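Local coordinates for putative uncharacterized protein (Leishmania major, PDB 3M3I) that is of unknown function but belongs to the DUF985 family of the cupin superfamily, whose members are built on a beta-barrel fold, at residues E22-I25 with K26-L30. Residues are numbered along the deposited sequence; the frame is centred on the assembly and turned at random.
Sequences EFWI and KRLQL
Arg27 sets its CD over one face of the Phe23 ring, one helical turn back. CD makes a CH-pi contact, 3.6 Å from the centroid of the Phe23 ring and offset toward its rim. Arg27 NE also lies 3.2 Å from Phe23 CE2. Phe23 has CG anti to its backbone N (chi1 173°), which turns the ring toward the C-terminal side of the helix, where Arg27 CD meets its face. The guanidinium plane is turned 42° from the ring, so the two do not stack flat. Beside this pair, Leu28 packs alongside Trp24 and points the same way, with Leu28 CD1 3.6 Å from Trp24 CE3. Phe23 CD1 also sits 3.6 Å above the centre of the Trp24 ring.

Backbone i to i+4 hydrogen bonds set the spacing of these pairs. Lys26 N bonds Glu22 O at 2.9 Å, and Arg27 N bonds Phe23 O at 2.9 Å. Leu28 N reaches Trp24 O at 3.0 Å, but from well above the carbonyl plane. The helix then ends in a Schellman motif, with Gln29 at positive phi as the C-prime residue. Leu30 N meets Ile25 O at 3.1 Å, and Gln29 N bonds Lys26 O. This turn brings Leu30 back against Ile25.

Further out, the short N-terminal helix 21-27 packs on strands 56-67 and 172-179 of the cupin antiparallel sheet, where Leu66 and Leu173 touch Trp24. Val140 of the second subunit packs on Phe23 and Arg27. The side-chain packing is mainly apolar, while the polar bonds of the contact are backbone ones; NE1 of the buried Trp24 is satisfied by Tyr171 OH.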
loop_
_atom_site.group_PDB
_atom_site.type_symbol
_atom_site.label_atom_id
_atom_site.label_comp_id
_atom_site.label_asym_id
_atom_site.label_seq_id
_atom_site.Cartn_x
_atom_site.Cartn_y
_atom_site.Cartn_z
ATOM N N GLU A 22 -7.358 10.930 -17.598
ATOM C CA GLU A 22 -6.524 12.092 -17.937
ATOM C C GLU A 22 -6.089 12.856 -16.702
ATOM O O GLU A 22 -4.924 13.232 -16.586
ATOM C CB GLU A 22 -7.274 13.068 -18.860
ATOM C CG GLU A 22 -7.441 12.575 -20.276
ATOM C CD GLU A 22 -8.158 13.570 -21.196
ATOM O OE1 GLU A 22 -8.132 14.800 -20.940
ATOM O OE2 GLU A 22 -8.741 13.098 -22.196
ATOM N N PHE A 23 -7.050 13.099 -15.807
ATOM C CA PHE A 23 -6.820 13.811 -14.545
ATOM C C PHE A 23 -5.685 13.179 -13.730
ATOM O O PHE A 23 -4.767 13.868 -13.308
ATOM C CB PHE A 23 -8.133 13.851 -13.729
ATOM C CG PHE A 23 -7.982 14.407 -12.339
ATOM C CD1 PHE A 23 -7.597 13.580 -11.282
ATOM C CD2 PHE A 23 -8.242 15.745 -12.082
ATOM C CE1 PHE A 23 -7.461 14.089 -10.000
ATOM C CE2 PHE A 23 -8.116 16.263 -10.796
ATOM C CZ PHE A 23 -7.722 15.437 -9.753
ATOM N N TRP A 24 -5.751 11.873 -13.520
ATOM C CA TRP A 24 -4.760 11.173 -12.692
ATOM C C TRP A 24 -3.403 11.022 -13.371
ATOM O O TRP A 24 -2.378 11.030 -12.696
ATOM C CB TRP A 24 -5.264 9.800 -12.285
ATOM C CG TRP A 24 -6.404 9.858 -11.374
ATOM C CD1 TRP A 24 -7.674 9.461 -11.632
ATOM C CD2 TRP A 24 -6.400 10.379 -10.044
ATOM N NE1 TRP A 24 -8.469 9.693 -10.536
ATOM C CE2 TRP A 24 -7.708 10.252 -9.546
ATOM C CE3 TRP A 24 -5.415 10.940 -9.229
ATOM C CZ2 TRP A 24 -8.062 10.656 -8.268
ATOM C CZ3 TRP A 24 -5.761 11.342 -7.962
ATOM C CH2 TRP A 24 -7.081 11.199 -7.489
ATOM N N ILE A 25 -3.398 10.894 -14.700
ATOM C CA ILE A 25 -2.137 10.805 -15.447
ATOM C C ILE A 25 -1.414 12.150 -15.350
ATOM O O ILE A 25 -0.221 12.209 -15.042
ATOM C CB ILE A 25 -2.359 10.429 -16.937
ATOM C CG1 ILE A 25 -2.743 8.954 -17.056
ATOM C CG2 ILE A 25 -1.112 10.717 -17.746
ATOM C CD1 ILE A 25 -2.840 8.457 -18.466
ATOM N N LYS A 26 -2.151 13.225 -15.594
ATOM C CA LYS A 26 -1.614 14.566 -15.413
ATOM C C LYS A 26 -1.071 14.755 -14.003
ATOM O O LYS A 26 0.117 14.949 -13.823
ATOM C CB LYS A 26 -2.680 15.622 -15.699
ATOM C CG LYS A 26 -2.173 17.048 -15.594
ATOM C CD LYS A 26 -3.204 18.034 -16.130
ATOM C CE LYS A 26 -2.858 19.472 -15.728
ATOM N NZ LYS A 26 -3.073 19.750 -14.262
ATOM N N ARG A 27 -1.945 14.656 -13.007
ATOM C CA ARG A 27 -1.605 15.098 -11.655
ATOM C C ARG A 27 -0.545 14.246 -10.971
ATOM O O ARG A 27 0.280 14.769 -10.225
ATOM C CB ARG A 27 -2.876 15.241 -10.806
ATOM C CG ARG A 27 -3.582 16.545 -11.139
ATOM C CD ARG A 27 -4.855 16.734 -10.396
ATOM N NE ARG A 27 -5.455 18.027 -10.721
ATOM C CZ ARG A 27 -5.026 19.207 -10.264
ATOM N NH1 ARG A 27 -3.965 19.287 -9.455
ATOM N NH2 ARG A 27 -5.662 20.324 -10.629
ATOM N N LEU A 28 -0.548 12.949 -11.259
ATOM C CA LEU A 28 0.436 12.029 -10.681
ATOM C C LEU A 28 1.606 11.770 -11.626
ATOM O O LEU A 28 2.460 10.939 -11.344
ATOM C CB LEU A 28 -0.234 10.711 -10.274
ATOM C CG LEU A 28 -1.351 10.845 -9.229
ATOM C CD1 LEU A 28 -2.077 9.532 -9.075
ATOM C CD2 LEU A 28 -0.804 11.320 -7.903
ATOM N N GLN A 29 1.634 12.489 -12.747
ATOM C CA GLN A 29 2.750 12.449 -13.684
ATOM C C GLN A 29 3.064 11.003 -14.109
ATOM O O GLN A 29 4.201 10.583 -14.236
ATOM C CB GLN A 29 3.938 13.217 -13.079
ATOM C CG GLN A 29 3.601 14.728 -12.902
ATOM C CD GLN A 29 4.368 15.453 -11.780
ATOM O OE1 GLN A 29 4.845 14.846 -10.795
ATOM N NE2 GLN A 29 4.460 16.775 -11.913
ATOM N N LEU A 30 2.006 10.241 -14.328
ATOM C CA LEU A 30 2.134 8.848 -14.728
ATOM C C LEU A 30 2.616 8.796 -16.175
ATOM O O LEU A 30 2.277 9.672 -16.982
ATOM C CB LEU A 30 0.789 8.110 -14.587
ATOM C CG LEU A 30 0.019 8.245 -13.256
ATOM C CD1 LEU A 30 -1.340 7.572 -13.337
ATOM C CD2 LEU A 30 0.811 7.685 -12.092
#